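Local coordinates for protein latent form of PPO4 Tyrosinase (Agaricus bisporus var. bisporus H97, PDB 4OUA) that uses a pair of copper ions to hydroxylate monophenols and oxidise the resulting o-diphenols to o-quinones, the first step of melanin synthesis, at residues Trp412-Ser417 against Leu519-Gln524; Ser82-Pro87 against Asn228-Ser233. All coordinates share one frame; numbering follows the deposited sequence.

Contact 1. Residues Trp412-Ser417 against Leu519-Gln524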
# COMPACT_ATOMS: atom_id res chain seq x y z
N TRP B 412 -9.82 11.80 -17.20
CA TRP B 412 -10.77 12.16 -16.16
C TRP B 412 -10.54 11.39 -14.86
O TRP B 412 -10.41 10.17 -14.86
CB TRP B 412 -12.20 11.92 -16.64
CG TRP B 412 -12.53 12.68 -17.89
CD1 TRP B 412 -12.51 12.21 -19.17
CD2 TRP B 412 -12.93 14.05 -17.97
NE1 TRP B 412 -12.87 13.20 -20.05
CE2 TRP B 412 -13.13 14.34 -19.34
CE3 TRP B 412 -13.14 15.06 -17.03
CZ2 TRP B 412 -13.53 15.60 -19.78
CZ3 TRP B 412 -13.53 16.31 -17.47
CH2 TRP B 412 -13.72 16.57 -18.83
N THR B 413 -10.49 12.13 -13.76
CA THR B 413 -10.31 11.53 -12.44
C THR B 413 -11.13 12.29 -11.39
O THR B 413 -11.32 13.50 -11.51
CB THR B 413 -8.84 11.52 -12.01
OG1 THR B 413 -8.69 10.72 -10.83
CG2 THR B 413 -8.36 12.94 -11.71
N ILE B 414 -11.60 11.57 -10.38
CA ILE B 414 -12.32 12.20 -9.28
C ILE B 414 -11.32 12.73 -8.25
O ILE B 414 -10.78 11.96 -7.45
CB ILE B 414 -13.30 11.24 -8.60
CG1 ILE B 414 -14.43 10.87 -9.57
CG2 ILE B 414 -13.86 11.86 -7.34
CD1 ILE B 414 -15.49 9.99 -8.95
N GLN B 415 -11.08 14.03 -8.29
CA GLN B 415 -10.14 14.66 -7.37
C GLN B 415 -10.83 14.97 -6.05
O GLN B 415 -11.88 15.61 -6.02
CB GLN B 415 -9.57 15.94 -7.99
CG GLN B 415 -8.11 16.21 -7.66
CD GLN B 415 -7.91 16.68 -6.23
OE1 GLN B 415 -8.84 17.14 -5.57
NE2 GLN B 415 -6.68 16.56 -5.74
N ALA B 416 -10.24 14.50 -4.96
CA ALA B 416 -10.81 14.72 -3.63
C ALA B 416 -9.73 15.11 -2.63
O ALA B 416 -8.75 14.40 -2.45
CB ALA B 416 -11.54 13.47 -3.16
N SER B 417 -9.93 16.26 -1.99
CA SER B 417 -9.00 16.73 -0.98
C SER B 417 -9.76 17.13 0.28
O SER B 417 -10.93 17.50 0.22
CB SER B 417 -8.19 17.92 -1.50
OG SER B 417 -9.01 19.05 -1.72
N LEU B 519 -13.94 18.61 3.34
CA LEU B 519 -13.96 17.72 2.18
C LEU B 519 -14.30 18.48 0.91
O LEU B 519 -15.39 19.04 0.78
CB LEU B 519 -14.96 16.58 2.40
CG LEU B 519 -15.09 15.57 1.25
CD1 LEU B 519 -13.72 15.06 0.82
CD2 LEU B 519 -16.00 14.42 1.64
N ARG B 520 -13.36 18.49 -0.03
CA ARG B 520 -13.55 19.20 -1.29
C ARG B 520 -13.38 18.24 -2.47
O ARG B 520 -12.26 17.95 -2.89
CB ARG B 520 -12.56 20.36 -1.40
CG ARG B 520 -12.97 21.43 -2.40
CD ARG B 520 -14.28 22.07 -1.99
NE ARG B 520 -14.24 22.57 -0.61
CZ ARG B 520 -15.26 23.16 -0.00
NH1 ARG B 520 -16.41 23.33 -0.64
NH2 ARG B 520 -15.13 23.59 1.25
N ILE B 521 -14.50 17.75 -2.98
CA ILE B 521 -14.47 16.80 -4.09
C ILE B 521 -14.81 17.49 -5.41
O ILE B 521 -15.47 18.53 -5.43
CB ILE B 521 -15.45 15.63 -3.87
CG1 ILE B 521 -15.23 15.01 -2.48
CG2 ILE B 521 -15.28 14.57 -4.95
CD1 ILE B 521 -16.16 13.86 -2.18
N ARG B 522 -14.35 16.91 -6.51
CA ARG B 522 -14.59 17.47 -7.83
C ARG B 522 -14.11 16.52 -8.92
O ARG B 522 -13.26 15.66 -8.68
CB ARG B 522 -13.89 18.83 -7.98
CG ARG B 522 -12.37 18.75 -8.02
CD ARG B 522 -11.74 20.13 -8.04
NE ARG B 522 -10.35 20.10 -8.48
CZ ARG B 522 -9.31 19.97 -7.65
NH1 ARG B 522 -9.50 19.86 -6.35
NH2 ARG B 522 -8.08 19.95 -8.14
N VAL B 523 -14.66 16.66 -10.12
CA VAL B 523 -14.22 15.87 -11.26
C VAL B 523 -13.24 16.68 -12.11
O VAL B 523 -13.62 17.65 -12.76
CB VAL B 523 -15.41 15.43 -12.13
CG1 VAL B 523 -14.91 14.83 -13.44
CG2 VAL B 523 -16.27 14.43 -11.38
N GLN B 524 -11.98 16.27 -12.10
CA GLN B 524 -10.94 17.00 -12.82
C GLN B 524 -10.51 16.29 -14.10
O GLN B 524 -10.06 15.15 -14.06
CB GLN B 524 -9.72 17.22 -11.91
CG GLN B 524 -8.55 17.91 -12.59
CD GLN B 524 -7.41 18.20 -11.63
OE1 GLN B 524 -7.64 18.47 -10.45
NE2 GLN B 524 -6.19 18.16 -12.14

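Contact 2. Residues Ser82-Pro87 against Asn228-Ser233. With NA (sodium ion), chain K.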
# COMPACT_ATOMS: atom_id res chain seq x y z
N SER B 82 2.40 10.30 5.89
CA SER B 82 2.07 11.64 5.42
C SER B 82 3.31 12.53 5.30
O SER B 82 3.25 13.73 5.54
CB SER B 82 1.06 12.30 6.36
OG SER B 82 -0.10 11.50 6.50
N GLN B 83 4.44 11.92 4.93
CA GLN B 83 5.69 12.67 4.78
C GLN B 83 6.62 12.02 3.76
O GLN B 83 6.29 10.98 3.19
CB GLN B 83 6.39 12.80 6.14
CG GLN B 83 6.80 11.48 6.75
CD GLN B 83 7.05 11.59 8.24
OE1 GLN B 83 6.18 12.03 8.99
NE2 GLN B 83 8.25 11.21 8.67
N VAL B 84 7.78 12.62 3.55
CA VAL B 84 8.69 12.18 2.50
C VAL B 84 9.45 10.90 2.84
O VAL B 84 9.96 10.22 1.95
CB VAL B 84 9.73 13.28 2.16
CG1 VAL B 84 9.05 14.45 1.47
CG2 VAL B 84 10.45 13.73 3.42
N LEU B 85 9.53 10.58 4.13
CA LEU B 85 10.28 9.40 4.57
C LEU B 85 9.45 8.13 4.54
O LEU B 85 9.93 7.05 4.90
CB LEU B 85 10.84 9.61 5.98
CG LEU B 85 11.88 10.71 6.17
CD1 LEU B 85 12.39 10.69 7.61
CD2 LEU B 85 13.02 10.57 5.18
N PHE B 86 8.19 8.25 4.11
CA PHE B 86 7.27 7.11 4.09
C PHE B 86 7.81 5.91 3.32
O PHE B 86 7.87 4.81 3.86
CB PHE B 86 5.92 7.53 3.51
CG PHE B 86 4.98 6.38 3.27
CD1 PHE B 86 4.23 5.85 4.31
CD2 PHE B 86 4.85 5.82 2.01
CE1 PHE B 86 3.37 4.79 4.09
CE2 PHE B 86 3.99 4.76 1.78
CZ PHE B 86 3.25 4.24 2.83
N PRO B 87 8.18 6.12 2.05
CA PRO B 87 8.64 5.00 1.21
C PRO B 87 9.90 4.32 1.75
O PRO B 87 9.96 3.09 1.77
CB PRO B 87 8.93 5.67 -0.14
CG PRO B 87 8.15 6.93 -0.12
CD PRO B 87 8.16 7.38 1.30
N ASN B 228 7.82 13.56 -9.34
CA ASN B 228 8.60 14.11 -8.23
C ASN B 228 8.27 13.40 -6.92
O ASN B 228 7.25 12.72 -6.81
CB ASN B 228 8.36 15.61 -8.10
CG ASN B 228 6.94 15.95 -7.72
OD1 ASN B 228 6.58 15.96 -6.54
ND2 ASN B 228 6.11 16.25 -8.72
N TRP B 229 9.15 13.56 -5.93
CA TRP B 229 9.03 12.82 -4.68
C TRP B 229 7.78 13.18 -3.88
O TRP B 229 7.13 12.30 -3.31
CB TRP B 229 10.27 13.04 -3.82
CG TRP B 229 10.32 12.14 -2.62
CD1 TRP B 229 10.00 12.47 -1.33
CD2 TRP B 229 10.69 10.76 -2.60
NE1 TRP B 229 10.16 11.38 -0.51
CE2 TRP B 229 10.59 10.32 -1.27
CE3 TRP B 229 11.11 9.85 -3.58
CZ2 TRP B 229 10.88 9.01 -0.89
CZ3 TRP B 229 11.40 8.55 -3.20
CH2 TRP B 229 11.28 8.14 -1.87
N GLU B 230 7.44 14.46 -3.84
CA GLU B 230 6.30 14.93 -3.05
C GLU B 230 4.98 14.35 -3.54
O GLU B 230 4.07 14.08 -2.74
CB GLU B 230 6.23 16.46 -3.06
CG GLU B 230 7.18 17.13 -2.08
CD GLU B 230 6.74 16.95 -0.63
OE1 GLU B 230 5.61 16.45 -0.41
OE2 GLU B 230 7.52 17.29 0.28
N ALA B 231 4.86 14.15 -4.85
CA ALA B 231 3.63 13.65 -5.44
C ALA B 231 3.53 12.13 -5.33
O ALA B 231 2.44 11.57 -5.44
CB ALA B 231 3.54 14.08 -6.90
N PHE B 232 4.66 11.48 -5.12
CA PHE B 232 4.73 10.02 -5.11
C PHE B 232 4.85 9.44 -3.70
O PHE B 232 4.39 8.33 -3.44
CB PHE B 232 5.91 9.55 -5.96
CG PHE B 232 6.23 8.09 -5.80
CD1 PHE B 232 5.56 7.13 -6.55
CD2 PHE B 232 7.20 7.66 -4.91
CE1 PHE B 232 5.85 5.79 -6.41
CE2 PHE B 232 7.49 6.32 -4.76
CZ PHE B 232 6.81 5.38 -5.51
N SER B 233 5.46 10.19 -2.79
CA SER B 233 5.82 9.65 -1.49
C SER B 233 4.70 9.66 -0.46
O SER B 233 4.53 8.68 0.27
CB SER B 233 7.03 10.40 -0.93
OG SER B 233 6.66 11.70 -0.49
NA NA K . 1.93 14.54 -1.72

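Contact 1. Residues Trp412-Ser417 against Leu519-Gln524
Thr413, Gln415 and Ser417 pair with Gln524, Arg522 and Arg520 through the backbone, the two strands running antiparallel at 159°. Each forms a hydrogen-bonded pair in which N-H and C=O are exchanged both ways; Gln524 N to Thr413 O, at 2.9 Å, is one such link, and the bond from Gln415 N to Arg522 O is the weak member. Between them lie the non-hydrogen-bonded pairs Ile414-Val523 and Ala416-Ile521, with Ile521 CA making a C-H contact to Gln415 O at 3.4 Å.

These are the two central strands of a four-stranded antiparallel sheet in the C-terminal domain of the latent enzyme. Strand 471-477 continues it beyond 407-419, and strand 538-548 beyond 520-530.

On the face bearing Ile414, Ala416, Ile521 and Val523 the contact is apolar. Ile414 CG2 meets Ile521 CG2 at 3.9 Å, and Ala416 CB lies 4.1 Å from Ile521 CG1. Trp412 brings the benzo carbon CE3 within 4.0 Å of Val523 CG1, while its NE1 is hydrogen-bonded to Phe489 O; helix 491-500 also packs on this indole.

The other face carries flat polar groups. Bent at chi2 (-73°), the Gln415 chain runs alongside Arg522, with its amide stacked on the guanidinium and the planes 27° apart. Gln415 CG sits over one guanidinium face, toward the rim. The Gln524 amide, beside that of Gln415 and nearly parallel to it, accepts a weak bond from Arg522 NH2 to OE1 (2.8 Å), and Arg522 NE is hydrogen-bonded to Asn547 OD1 on strand 538-548.

Contact 2. Residues Ser82-Pro87 against Asn228-Ser233
A chi1 of -171° turns the Trp229 indole away from its own amide nitrogen and across to Val84 and Pro87. In Ser233, chi1 of 73° sets OG between the backbone N and carbonyl carbon, from where it reaches back one helical turn to Trp229 O in a weak bond and approaches Val84 CA at 3.6 Å.

The polar link between the segments is the bond from Trp229 NE1 to Val84 O, 2.7 Å long with an N-H...O angle of 142°. The donor lies in the carbonyl plane, on a lone pair, and the oxygen lies almost exactly in the plane of the indole. Val84 belongs to the type I turn Gln83-Phe86, which leads into helix 86-109, so the indole grips the chain just before that helix starts.

Carbon contacts lie beside the bond. Val84 CG1 is 3.6 Å from Trp229 CD1; a polar atom, Glu230 OE2, also lies against this methyl. Next to the NE1-bearing carbon on the benzo ring, Trp229 CZ2 is 3.5 Å from Pro87 CG, and the proline ring and the indole run alongside each other with opposite headings. Ser233 CB, 3.7 Å from Pro87 CG, sits over one face of the same indole, toward its rim. Phe86 CD2 approaches Ser233 O at 3.4 Å, while its ring meets His250 edge-to-face and also touches His90, both copper ligands.

The short helix 229-233 is capped by Asn228, whose OD1 accepts from Ala231 N. Glu230 O binds a sodium ion at 2.4 Å, and through the ion this carbonyl is linked to Gly236, just after the short helix. The buried indole N-H, in turn, satisfies a carbonyl of the turn that leads into the helix carrying the copper ligand His90.

Overall arrangement
Contact 2 lies in the catalytic domain and contact 1 in the C-terminal domain, and along the chain contact 2 closes before contact 1 opens. Their centres are 20 Å apart and their nearest atoms about 10 Å, so the two do not touch. Contact 2 is the one beside the active site: the side chain of Phe86 is about 5 Å from a bound copper ion, whereas contact 1 lies away from the copper and substrate sites. The sodium ion bound by Glu230 of contact 2 is about 10 Å from the Gln415 side chain of contact 1. A direct tie between the domains is the hydrogen bond of Ser82 OG with Lys420 NZ.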